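Local coordinates for penicillin-binding protein (Bacillus halodurans, PDB 3TG9), which is probably a serine-active penicillin-binding protein of the beta-lactamase family, whose members react with beta-lactams or related peptides through an acyl-serine intermediate, at residues C57-T61 / S226-V232; L80-L84 / L162-V167; H99-D105 / R149-A155. All coordinates share one frame; numbering follows the deposited sequence.

Contact 1: residues C57-T61 / S226-V232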
ATOM      1  N   CYS B  57       4.460  14.404  15.530  1.00 26.92           N
ATOM      2  CA  CYS B  57       5.911  14.235  15.621  1.00 26.85           C
ATOM      3  C   CYS B  57       6.718  15.458  15.172  1.00 30.58           C
ATOM      4  O   CYS B  57       7.951  15.398  15.096  1.00 30.18           O
ATOM      5  CB  CYS B  57       6.365  12.988  14.850  1.00 27.52           C
ATOM      6  SG  CYS B  57       6.080  13.073  13.087  1.00 29.54           S
ATOM      7  N   LYS B  58       6.032  16.554  14.857  1.00 29.75           N
ATOM      8  CA  LYS B  58       6.709  17.836  14.668  1.00 30.79           C
ATOM      9  C   LYS B  58       7.494  18.190  15.926  1.00 30.88           C
ATOM     10  O   LYS B  58       8.516  18.868  15.853  1.00 34.13           O
ATOM     11  CB  LYS B  58       5.718  18.955  14.351  1.00 28.80           C
ATOM     12  CG  LYS B  58       5.240  18.982  12.912  1.00 32.60           C
ATOM     13  CD  LYS B  58       4.580  20.319  12.569  1.00 29.56           C
ATOM     14  CE  LYS B  58       4.324  20.407  11.076  1.00 29.88           C
ATOM     15  NZ  LYS B  58       3.255  19.469  10.657  1.00 28.03           N
ATOM     16  N   LEU B  59       7.006  17.722  17.075  1.00 29.27           N
ATOM     17  CA  LEU B  59       7.693  17.900  18.356  1.00 27.48           C
ATOM     18  C   LEU B  59       9.085  17.261  18.368  1.00 30.50           C
ATOM     19  O   LEU B  59      10.025  17.834  18.931  1.00 27.91           O
ATOM     20  CB  LEU B  59       6.857  17.327  19.506  1.00 23.45           C
ATOM     21  CG  LEU B  59       7.497  17.346  20.902  1.00 26.32           C
ATOM     22  CD1 LEU B  59       7.953  18.744  21.290  1.00 26.94           C
ATOM     23  CD2 LEU B  59       6.521  16.818  21.925  1.00 27.22           C
ATOM     24  N   PHE B  60       9.205  16.072  17.768  1.00 28.78           N
ATOM     25  CA  PHE B  60      10.482  15.364  17.716  1.00 29.23           C
ATOM     26  C   PHE B  60      11.446  16.150  16.839  1.00 29.93           C
ATOM     27  O   PHE B  60      12.652  16.159  17.076  1.00 29.52           O
ATOM     28  CB  PHE B  60      10.345  13.941  17.131  1.00 28.67           C
ATOM     29  CG  PHE B  60       9.216  13.124  17.718  1.00 29.02           C
ATOM     30  CD1 PHE B  60       8.573  13.513  18.883  1.00 27.37           C
ATOM     31  CD2 PHE B  60       8.812  11.945  17.100  1.00 29.24           C
ATOM     32  CE1 PHE B  60       7.534  12.753  19.410  1.00 23.08           C
ATOM     33  CE2 PHE B  60       7.777  11.181  17.621  1.00 28.23           C
ATOM     34  CZ  PHE B  60       7.136  11.594  18.780  1.00 31.89           C
ATOM     35  N   THR B  61      10.910  16.794  15.807  1.00 28.55           N
ATOM     36  CA  THR B  61      11.728  17.625  14.935  1.00 28.62           C
ATOM     37  C   THR B  61      12.262  18.821  15.716  1.00 32.33           C
ATOM     38  O   THR B  61      13.435  19.171  15.603  1.00 37.90           O
ATOM     39  CB  THR B  61      10.933  18.115  13.715  1.00 27.60           C
ATOM     40  OG1 THR B  61      10.374  16.987  13.035  1.00 31.67           O
ATOM     41  CG2 THR B  61      11.826  18.884  12.762  1.00 26.33           C
ATOM     42  N   SER B 226       9.892  14.822   8.912  1.00 30.05           N
ATOM     43  CA  SER B 226      10.059  15.880   9.894  1.00 29.26           C
ATOM     44  C   SER B 226       8.780  16.687  10.131  1.00 30.07           C
ATOM     45  O   SER B 226       8.688  17.428  11.107  1.00 27.67           O
ATOM     46  CB  SER B 226      11.211  16.800   9.485  1.00 31.72           C
ATOM     47  OG  SER B 226      11.035  17.278   8.159  1.00 29.93           O
ATOM     48  N   ASP B 227       7.793  16.537   9.249  1.00 29.15           N
ATOM     49  CA  ASP B 227       6.522  17.234   9.433  1.00 27.32           C
ATOM     50  C   ASP B 227       5.379  16.326   9.899  1.00 30.51           C
ATOM     51  O   ASP B 227       4.348  16.811  10.368  1.00 29.68           O
ATOM     52  CB  ASP B 227       6.126  18.016   8.182  1.00 25.25           C
ATOM     53  CG  ASP B 227       5.630  17.121   7.068  1.00 33.15           C
ATOM     54  OD1 ASP B 227       6.028  15.935   6.997  1.00 32.77           O
ATOM     55  OD2 ASP B 227       4.839  17.619   6.249  1.00 31.64           O
ATOM     56  N   GLY B 228       5.564  15.014   9.798  1.00 27.35           N
ATOM     57  CA  GLY B 228       4.564  14.096  10.302  1.00 26.37           C
ATOM     58  C   GLY B 228       4.780  12.650   9.912  1.00 29.03           C
ATOM     59  O   GLY B 228       5.673  12.322   9.130  1.00 25.84           O
ATOM     60  N   GLY B 229       3.967  11.771  10.484  1.00 25.37           N
ATOM     61  CA  GLY B 229       3.903  10.402  10.017  1.00 26.35           C
ATOM     62  C   GLY B 229       4.714   9.365  10.776  1.00 28.30           C
ATOM     63  O   GLY B 229       4.761   8.212  10.345  1.00 26.41           O
ATOM     64  N   ALA B 230       5.352   9.750  11.882  1.00 21.86           N
ATOM     65  CA  ALA B 230       6.096   8.772  12.681  1.00 22.64           C
ATOM     66  C   ALA B 230       5.143   7.839  13.425  1.00 22.82           C
ATOM     67  O   ALA B 230       3.955   8.140  13.572  1.00 22.14           O
ATOM     68  CB  ALA B 230       7.029   9.461  13.654  1.00 25.19           C
ATOM     69  N   TYR B 231       5.668   6.701  13.880  1.00 25.23           N
ATOM     70  CA  TYR B 231       4.876   5.706  14.601  1.00 24.05           C
ATOM     71  C   TYR B 231       5.360   5.579  16.039  1.00 23.87           C
ATOM     72  O   TYR B 231       6.558   5.604  16.291  1.00 24.23           O
ATOM     73  CB  TYR B 231       4.986   4.334  13.938  1.00 22.78           C
ATOM     74  CG  TYR B 231       4.279   4.182  12.592  1.00 23.33           C
ATOM     75  CD1 TYR B 231       3.036   3.560  12.505  1.00 23.41           C
ATOM     76  CD2 TYR B 231       4.862   4.635  11.413  1.00 23.14           C
ATOM     77  CE1 TYR B 231       2.382   3.404  11.288  1.00 25.14           C
ATOM     78  CE2 TYR B 231       4.209   4.478  10.169  1.00 25.41           C
ATOM     79  CZ  TYR B 231       2.974   3.859  10.122  1.00 23.42           C
ATOM     80  OH  TYR B 231       2.318   3.683   8.920  1.00 29.36           O
ATOM     81  N   VAL B 232       4.430   5.443  16.976  1.00 21.73           N
ATOM     82  CA  VAL B 232       4.778   5.143  18.356  1.00 26.60           C
ATOM     83  C   VAL B 232       3.675   4.292  18.946  1.00 26.66           C
ATOM     84  O   VAL B 232       2.604   4.161  18.352  1.00 22.81           O
ATOM     85  CB  VAL B 232       4.893   6.422  19.222  1.00 25.74           C
ATOM     86  CG1 VAL B 232       5.946   7.369  18.662  1.00 26.41           C
ATOM     87  CG2 VAL B 232       3.544   7.108  19.326  1.00 23.14           C
TER

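Contact 2: residues L80-L84 / L162-V167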
ATOM      1  N   LEU B  80      18.398  30.268   7.336  1.00 51.53           N
ATOM      2  CA  LEU B  80      18.195  29.023   6.606  1.00 50.48           C
ATOM      3  C   LEU B  80      19.177  28.901   5.435  1.00 52.67           C
ATOM      4  O   LEU B  80      19.541  27.801   5.025  1.00 56.07           O
ATOM      5  CB  LEU B  80      16.751  28.944   6.111  1.00 49.36           C
ATOM      6  CG  LEU B  80      16.239  27.589   5.632  1.00 46.60           C
ATOM      7  CD1 LEU B  80      16.408  26.550   6.716  1.00 46.77           C
ATOM      8  CD2 LEU B  80      14.786  27.705   5.237  1.00 46.89           C
ATOM      9  N   SER B  81      19.605  30.039   4.905  1.00 55.63           N
ATOM     10  CA  SER B  81      20.591  30.075   3.832  1.00 55.61           C
ATOM     11  C   SER B  81      21.911  29.448   4.270  1.00 53.54           C
ATOM     12  O   SER B  81      22.646  28.893   3.457  1.00 59.12           O
ATOM     13  CB  SER B  81      20.838  31.518   3.407  1.00 52.64           C
ATOM     14  OG  SER B  81      21.222  32.300   4.528  1.00 53.67           O
ATOM     15  N   ASP B  82      22.215  29.551   5.558  1.00 53.04           N
ATOM     16  CA  ASP B  82      23.455  28.997   6.090  1.00 56.38           C
ATOM     17  C   ASP B  82      23.618  27.501   5.827  1.00 57.13           C
ATOM     18  O   ASP B  82      24.736  27.024   5.632  1.00 61.89           O
ATOM     19  CB  ASP B  82      23.565  29.261   7.591  1.00 53.00           C
ATOM     20  CG  ASP B  82      24.338  30.527   7.909  1.00 55.97           C
ATOM     21  OD1 ASP B  82      24.301  31.476   7.093  1.00 48.37           O
ATOM     22  OD2 ASP B  82      24.982  30.568   8.982  1.00 55.12           O
ATOM     23  N   TRP B  83      22.509  26.763   5.824  1.00 55.31           N
ATOM     24  CA  TRP B  83      22.578  25.302   5.789  1.00 53.05           C
ATOM     25  C   TRP B  83      21.902  24.639   4.587  1.00 51.81           C
ATOM     26  O   TRP B  83      22.229  23.503   4.246  1.00 52.72           O
ATOM     27  CB  TRP B  83      22.020  24.716   7.084  1.00 51.64           C
ATOM     28  CG  TRP B  83      22.872  24.989   8.278  1.00 52.70           C
ATOM     29  CD1 TRP B  83      22.737  26.021   9.166  1.00 51.76           C
ATOM     30  CD2 TRP B  83      23.999  24.223   8.719  1.00 52.07           C
ATOM     31  NE1 TRP B  83      23.710  25.940  10.136  1.00 56.77           N
ATOM     32  CE2 TRP B  83      24.496  24.845   9.886  1.00 54.30           C
ATOM     33  CE3 TRP B  83      24.635  23.070   8.244  1.00 51.42           C
ATOM     34  CZ2 TRP B  83      25.601  24.353  10.583  1.00 50.43           C
ATOM     35  CZ3 TRP B  83      25.732  22.579   8.943  1.00 48.93           C
ATOM     36  CH2 TRP B  83      26.204  23.224  10.096  1.00 49.47           C
ATOM     37  N   LEU B  84      20.962  25.338   3.954  1.00 52.47           N
ATOM     38  CA  LEU B  84      20.278  24.795   2.783  1.00 53.55           C
ATOM     39  C   LEU B  84      20.525  25.654   1.542  1.00 57.98           C
ATOM     40  O   LEU B  84      20.678  26.873   1.640  1.00 58.85           O
ATOM     41  CB  LEU B  84      18.771  24.673   3.040  1.00 53.19           C
ATOM     42  CG  LEU B  84      18.312  23.998   4.336  1.00 49.05           C
ATOM     43  CD1 LEU B  84      16.805  23.784   4.321  1.00 43.17           C
ATOM     44  CD2 LEU B  84      19.033  22.683   4.545  1.00 49.20           C
ATOM     45  N   LEU B 162      15.583  19.019   6.856  1.00 35.42           N
ATOM     46  CA  LEU B 162      16.738  19.156   5.981  1.00 37.17           C
ATOM     47  C   LEU B 162      17.914  19.817   6.704  1.00 39.04           C
ATOM     48  O   LEU B 162      19.072  19.521   6.421  1.00 44.19           O
ATOM     49  CB  LEU B 162      16.355  19.929   4.718  1.00 35.62           C
ATOM     50  CG  LEU B 162      15.465  19.081   3.806  1.00 37.89           C
ATOM     51  CD1 LEU B 162      14.929  19.871   2.622  1.00 39.00           C
ATOM     52  CD2 LEU B 162      16.236  17.857   3.335  1.00 36.70           C
ATOM     53  N   VAL B 163      17.618  20.705   7.645  1.00 37.81           N
ATOM     54  CA  VAL B 163      18.674  21.312   8.441  1.00 38.54           C
ATOM     55  C   VAL B 163      19.293  20.277   9.371  1.00 37.70           C
ATOM     56  O   VAL B 163      20.512  20.189   9.487  1.00 39.30           O
ATOM     57  CB  VAL B 163      18.166  22.525   9.243  1.00 39.15           C
ATOM     58  CG1 VAL B 163      19.218  22.977  10.242  1.00 39.15           C
ATOM     59  CG2 VAL B 163      17.789  23.660   8.292  1.00 36.99           C
ATOM     60  N   VAL B 164      18.451  19.477  10.016  1.00 35.32           N
ATOM     61  CA  VAL B 164      18.946  18.435  10.902  1.00 34.30           C
ATOM     62  C   VAL B 164      19.886  17.498  10.161  1.00 40.22           C
ATOM     63  O   VAL B 164      20.916  17.089  10.696  1.00 44.22           O
ATOM     64  CB  VAL B 164      17.798  17.619  11.527  1.00 37.34           C
ATOM     65  CG1 VAL B 164      18.340  16.348  12.183  1.00 29.52           C
ATOM     66  CG2 VAL B 164      17.038  18.462  12.543  1.00 35.50           C
ATOM     67  N   GLU B 165      19.529  17.165   8.922  1.00 40.17           N
ATOM     68  CA  GLU B 165      20.328  16.260   8.108  1.00 42.21           C
ATOM     69  C   GLU B 165      21.639  16.918   7.715  1.00 42.81           C
ATOM     70  O   GLU B 165      22.713  16.313   7.806  1.00 42.29           O
ATOM     71  CB  GLU B 165      19.558  15.848   6.847  1.00 38.60           C
ATOM     72  CG  GLU B 165      18.387  14.921   7.114  1.00 37.79           C
ATOM     73  CD  GLU B 165      17.712  14.423   5.843  1.00 37.24           C
ATOM     74  OE1 GLU B 165      17.876  15.050   4.775  1.00 36.64           O
ATOM     75  OE2 GLU B 165      17.004  13.398   5.923  1.00 35.57           O
ATOM     76  N   SER B 166      21.533  18.166   7.276  1.00 39.41           N
ATOM     77  CA  SER B 166      22.678  18.919   6.782  1.00 44.42           C
ATOM     78  C   SER B 166      23.697  19.180   7.885  1.00 47.09           C
ATOM     79  O   SER B 166      24.906  19.181   7.642  1.00 46.48           O
ATOM     80  CB  SER B 166      22.209  20.239   6.167  1.00 46.21           C
ATOM     81  OG  SER B 166      23.256  20.879   5.462  1.00 50.42           O
ATOM     82  N   VAL B 167      23.198  19.399   9.099  1.00 45.41           N
ATOM     83  CA  VAL B 167      24.050  19.659  10.254  1.00 44.19           C
ATOM     84  C   VAL B 167      24.612  18.377  10.850  1.00 45.61           C
ATOM     85  O   VAL B 167      25.752  18.348  11.311  1.00 50.75           O
ATOM     86  CB  VAL B 167      23.272  20.410  11.368  1.00 47.74           C
ATOM     87  CG1 VAL B 167      24.072  20.441  12.657  1.00 40.39           C
ATOM     88  CG2 VAL B 167      22.893  21.822  10.911  1.00 41.45           C
TER

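Contact 3: residues H99-D105 / R149-A155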
ATOM      1  N   HIS B  99       6.403  28.580  13.087  1.00 36.52           N
ATOM      2  CA  HIS B  99       5.460  28.762  11.987  1.00 37.42           C
ATOM      3  C   HIS B  99       5.268  30.232  11.663  1.00 37.72           C
ATOM      4  O   HIS B  99       4.147  30.670  11.403  1.00 41.28           O
ATOM      5  CB  HIS B  99       4.095  28.163  12.326  1.00 35.62           C
ATOM      6  CG  HIS B  99       4.107  26.674  12.484  1.00 37.10           C
ATOM      7  ND1 HIS B  99       4.257  25.811  11.422  1.00 31.85           N
ATOM      8  CD2 HIS B  99       3.971  25.898  13.586  1.00 31.77           C
ATOM      9  CE1 HIS B  99       4.217  24.570  11.857  1.00 33.28           C
ATOM     10  NE2 HIS B  99       4.048  24.591  13.168  1.00 31.60           N
ATOM     11  N   THR B 100       6.352  30.996  11.678  1.00 38.18           N
ATOM     12  CA  THR B 100       6.275  32.413  11.334  1.00 39.93           C
ATOM     13  C   THR B 100       7.216  32.754  10.182  1.00 41.80           C
ATOM     14  O   THR B 100       7.510  33.924   9.942  1.00 43.70           O
ATOM     15  CB  THR B 100       6.604  33.301  12.551  1.00 38.53           C
ATOM     16  OG1 THR B 100       7.870  32.913  13.097  1.00 33.06           O
ATOM     17  CG2 THR B 100       5.531  33.159  13.629  1.00 35.09           C
ATOM     18  N   SER B 101       7.670  31.726   9.465  1.00 38.84           N
ATOM     19  CA  SER B 101       8.692  31.873   8.429  1.00 38.42           C
ATOM     20  C   SER B 101       8.198  32.512   7.136  1.00 44.65           C
ATOM     21  O   SER B 101       8.983  33.100   6.393  1.00 43.45           O
ATOM     22  CB  SER B 101       9.293  30.512   8.088  1.00 41.75           C
ATOM     23  OG  SER B 101       8.403  29.770   7.270  1.00 40.49           O
ATOM     24  N   GLY B 102       6.908  32.364   6.857  1.00 42.96           N
ATOM     25  CA  GLY B 102       6.335  32.866   5.623  1.00 44.52           C
ATOM     26  C   GLY B 102       6.592  32.031   4.377  1.00 43.71           C
ATOM     27  O   GLY B 102       6.100  32.370   3.304  1.00 44.81           O
ATOM     28  N   VAL B 103       7.362  30.950   4.499  1.00 40.28           N
ATOM     29  CA  VAL B 103       7.639  30.087   3.347  1.00 40.09           C
ATOM     30  C   VAL B 103       6.354  29.544   2.723  1.00 40.50           C
ATOM     31  O   VAL B 103       5.329  29.437   3.400  1.00 39.88           O
ATOM     32  CB  VAL B 103       8.559  28.893   3.714  1.00 39.00           C
ATOM     33  CG1 VAL B 103       9.902  29.393   4.200  1.00 41.84           C
ATOM     34  CG2 VAL B 103       7.903  27.999   4.759  1.00 34.99           C
ATOM     35  N   PRO B 104       6.397  29.210   1.422  1.00 38.94           N
ATOM     36  CA  PRO B 104       5.242  28.549   0.807  1.00 38.24           C
ATOM     37  C   PRO B 104       5.147  27.121   1.333  1.00 39.16           C
ATOM     38  O   PRO B 104       6.167  26.527   1.681  1.00 37.28           O
ATOM     39  CB  PRO B 104       5.596  28.534  -0.676  1.00 37.51           C
ATOM     40  CG  PRO B 104       7.090  28.538  -0.708  1.00 38.47           C
ATOM     41  CD  PRO B 104       7.540  29.315   0.498  1.00 42.66           C
ATOM     42  N   ASP B 105       3.932  26.588   1.393  1.00 40.03           N
ATOM     43  CA  ASP B 105       3.682  25.250   1.917  1.00 33.39           C
ATOM     44  C   ASP B 105       3.303  24.357   0.743  1.00 39.55           C
ATOM     45  O   ASP B 105       2.845  24.851  -0.286  1.00 36.06           O
ATOM     46  CB  ASP B 105       2.520  25.328   2.905  1.00 37.46           C
ATOM     47  CG  ASP B 105       2.499  24.173   3.894  1.00 38.06           C
ATOM     48  OD1 ASP B 105       3.143  23.130   3.633  1.00 30.52           O
ATOM     49  OD2 ASP B 105       1.826  24.330   4.938  1.00 33.67           O
ATOM     50  N   ARG B 149       3.610  36.997  10.666  1.00 50.95           N
ATOM     51  CA  ARG B 149       2.464  36.431  11.372  1.00 49.25           C
ATOM     52  C   ARG B 149       2.559  34.924  11.581  1.00 43.73           C
ATOM     53  O   ARG B 149       3.436  34.268  11.028  1.00 42.83           O
ATOM     54  CB  ARG B 149       1.169  36.770  10.640  1.00 47.55           C
ATOM     55  CG  ARG B 149       0.967  36.004   9.348  1.00 52.76           C
ATOM     56  CD  ARG B 149      -0.248  36.530   8.601  1.00 56.74           C
ATOM     57  NE  ARG B 149      -1.028  35.455   7.992  1.00 61.46           N
ATOM     58  CZ  ARG B 149      -0.798  34.952   6.781  1.00 64.14           C
ATOM     59  NH1 ARG B 149       0.197  35.426   6.043  1.00 66.16           N
ATOM     60  NH2 ARG B 149      -1.563  33.975   6.305  1.00 57.87           N
ATOM     61  N   PHE B 150       1.648  34.387  12.387  1.00 44.60           N
ATOM     62  CA  PHE B 150       1.577  32.946  12.606  1.00 44.35           C
ATOM     63  C   PHE B 150       0.759  32.251  11.517  1.00 41.22           C
ATOM     64  O   PHE B 150      -0.387  32.615  11.258  1.00 45.11           O
ATOM     65  CB  PHE B 150       1.003  32.613  13.991  1.00 40.68           C
ATOM     66  CG  PHE B 150       0.915  31.130  14.268  1.00 39.66           C
ATOM     67  CD1 PHE B 150       1.955  30.467  14.900  1.00 34.27           C
ATOM     68  CD2 PHE B 150      -0.202  30.397  13.869  1.00 35.72           C
ATOM     69  CE1 PHE B 150       1.883  29.097  15.142  1.00 36.45           C
ATOM     70  CE2 PHE B 150      -0.285  29.037  14.112  1.00 38.44           C
ATOM     71  CZ  PHE B 150       0.761  28.383  14.750  1.00 33.91           C
ATOM     72  N   HIS B 151       1.352  31.242  10.892  1.00 36.03           N
ATOM     73  CA  HIS B 151       0.648  30.461   9.888  1.00 39.83           C
ATOM     74  C   HIS B 151       1.157  29.024   9.848  1.00 37.48           C
ATOM     75  O   HIS B 151       2.272  28.762   9.384  1.00 34.15           O
ATOM     76  CB  HIS B 151       0.801  31.105   8.514  1.00 43.04           C
ATOM     77  CG  HIS B 151      -0.159  30.578   7.495  1.00 45.41           C
ATOM     78  ND1 HIS B 151       0.097  29.458   6.738  1.00 46.94           N
ATOM     79  CD2 HIS B 151      -1.384  31.017   7.115  1.00 49.84           C
ATOM     80  CE1 HIS B 151      -0.922  29.229   5.932  1.00 53.18           C
ATOM     81  NE2 HIS B 151      -1.836  30.162   6.140  1.00 52.59           N
ATOM     82  N   TYR B 152       0.340  28.092  10.334  1.00 37.87           N
ATOM     83  CA  TYR B 152       0.749  26.687  10.395  1.00 37.01           C
ATOM     84  C   TYR B 152       1.243  26.185   9.039  1.00 33.35           C
ATOM     85  O   TYR B 152       0.532  26.258   8.042  1.00 35.57           O
ATOM     86  CB  TYR B 152      -0.384  25.797  10.913  1.00 35.71           C
ATOM     87  CG  TYR B 152       0.090  24.421  11.329  1.00 35.15           C
ATOM     88  CD1 TYR B 152       0.622  24.207  12.592  1.00 33.17           C
ATOM     89  CD2 TYR B 152       0.019  23.338  10.450  1.00 36.00           C
ATOM     90  CE1 TYR B 152       1.064  22.944  12.984  1.00 32.16           C
ATOM     91  CE2 TYR B 152       0.460  22.072  10.829  1.00 31.05           C
ATOM     92  CZ  TYR B 152       0.980  21.883  12.101  1.00 36.89           C
ATOM     93  OH  TYR B 152       1.422  20.636  12.499  1.00 31.17           O
ATOM     94  N   ASN B 153       2.465  25.669   9.025  1.00 34.48           N
ATOM     95  CA  ASN B 153       3.165  25.373   7.789  1.00 31.85           C
ATOM     96  C   ASN B 153       3.934  24.050   7.859  1.00 33.81           C
ATOM     97  O   ASN B 153       4.843  23.889   8.678  1.00 31.80           O
ATOM     98  CB  ASN B 153       4.122  26.526   7.476  1.00 33.19           C
ATOM     99  CG  ASN B 153       4.721  26.432   6.093  1.00 31.72           C
ATOM    100  OD1 ASN B 153       5.367  25.451   5.753  1.00 30.37           O
ATOM    101  ND2 ASN B 153       4.519  27.472   5.291  1.00 37.01           N
ATOM    102  N   ASN B 154       3.581  23.115   6.981  1.00 31.23           N
ATOM    103  CA  ASN B 154       4.204  21.799   6.968  1.00 31.59           C
ATOM    104  C   ASN B 154       5.572  21.790   6.293  1.00 32.31           C
ATOM    105  O   ASN B 154       6.531  21.192   6.802  1.00 27.90           O
ATOM    106  CB  ASN B 154       3.265  20.797   6.311  1.00 34.66           C
ATOM    107  CG  ASN B 154       2.030  20.546   7.140  1.00 33.97           C
ATOM    108  OD1 ASN B 154       2.115  20.014   8.245  1.00 34.11           O
ATOM    109  ND2 ASN B 154       0.875  20.926   6.617  1.00 34.54           N
ATOM    110  N   ALA B 155       5.663  22.469   5.152  1.00 31.26           N
ATOM    111  CA  ALA B 155       6.930  22.584   4.438  1.00 31.92           C
ATOM    112  C   ALA B 155       7.994  23.169   5.362  1.00 31.58           C
ATOM    113  O   ALA B 155       9.164  22.799   5.297  1.00 34.09           O
ATOM    114  CB  ALA B 155       6.762  23.441   3.183  1.00 31.86           C
TER

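Contact 1: residues C57-T61 / S226-V232
C57 and A230 make the apolar centre, the thiol of C57 pressed into the turn G228-A230 with SG 3.8 Å from A230 CB. With chi1 at 64°, SG sits between its own backbone N and carbonyl carbon, which carries it over the glycine pair to 3.3 Å from G228 CA; the N-H of A230 adds a weak bond to the sulfur. Beside them the F60 ring meets V232 CG1 at its edge, CE2 to CG1 4.4 Å, and helix 234-245 packs against the same phenylalanine. Farther out two carbonyls are gripped by side chains of the helix start. T61 OG1 donates to S226 O at 2.6 Å, tilted 16° from the carbonyl plane. K58, its chain extended until a bend at chi4 (70°), brings NZ to D227 O at 2.9 Å, in the carbonyl plane and on a lone pair. The same NZ bonds N154 OD1 and Y152 OH, and weakly S55 OG, so NZ is held among several oxygens. S55, just before helix 58-70, and K58 at its start, with Y152 nearby, are consistent with the SxxK site of serine penicillin-binding proteins and class C beta-lactamases, and the contact probably forms one wall of that site.

Contact 2: residues L80-L84 / L162-V167
W83 and L84 lie against helix 155-168 where a loop packs on it in the helical part of the beta-lactamase fold. The tight part is aliphatic. Buried L80 CD1 meets V163 CG2 at 3.6 Å, the two side chains slanting across one another, while I93 and L96 of helix 93-98 close on this pair. L84 crosses both L162 and V163 at about a right angle; its CD2 rests 3.8 Å from L162 CB and its CG 4.0 Å from V163 CG2. The more open side holds the partly exposed W83 and the exposed S166, yet the indole contact there is itself close: V167 CG2 stands 3.3 Å from the centroid of the six-membered ring and 7° off its normal, a CH-pi contact almost squarely over the face. In V167, chi1 of 169° puts CG2, not CG1, against the tryptophan ring. On this side too is the single hydrogen bond between the segments. S166 OG lies at the indole edge, in its plane, 3.8 Å from W83 CE3, and donates to W83 O at 3.1 Å, tilted 19° from the carbonyl plane.

Contact 3: residues H99-D105 / R149-A155
D105 holds two consecutive backbone N-H groups with one carboxylate, and both come from above its plane. N154 N donates to OD2 of D105 at 3.0 Å, and A155 N to OD1 of D105 at 3.0 Å. CG of D105 lies anti to the backbone N (chi1 -158°), a setting that lays the carboxylate over the N153 amide, the two groups stacked with planes 8° apart and their side chains running in opposite senses. N153 ND2 gives V103 O a weak, bent bond, and N153 OD1 accepts from G156 N, capping the coming helix. The negative carboxylate at this helix start would probably be stabilised by the N-H groups. At the other end H99, the positive-phi residue that ends helix 93-98 in a Schellman motif, takes H151 N on its O at 2.9 Å, nearly straight on. The H99 and Y152 rings form an offset stack, centroids 4.4 Å apart and planes at 30°, with H99 NE2 3.4 Å from Y152 CE1; F150 adds its ring to the cluster, CE1 to H99 CB 3.7 Å. Y152 OH also reaches S55, consistent with the tyrosine of an SxxK-type site. The two ends of one long loop are thus joined between helix 93-98, which ends just before H99, and helix 155-168, which starts at A155, with V263 and C265 of strand 263-266 covering F150.

Overall arrangement
Contacts 1 and 3 meet at K58: NZ of K58 lies 2.7 Å from N154 OD1 and 2.8 Å from Y152 OH, both probable hydrogen bonds, so the helix start of 57-61 and the loop 149-155 bring together residues of the presumed SxxK site with S55. D227 CB also packs on N154 O at 3.5 Å. Contact 2 stands apart, its centre about 18 Å from that of contact 1 and about 17 Å from that of contact 3, with nearest atoms about 5 Å away in each case. Helix 155-168 relates it to the site, starting in contact 3 and running on into contact 2. Along the chain, contact 3 is nested within contact 2, and both within contact 1.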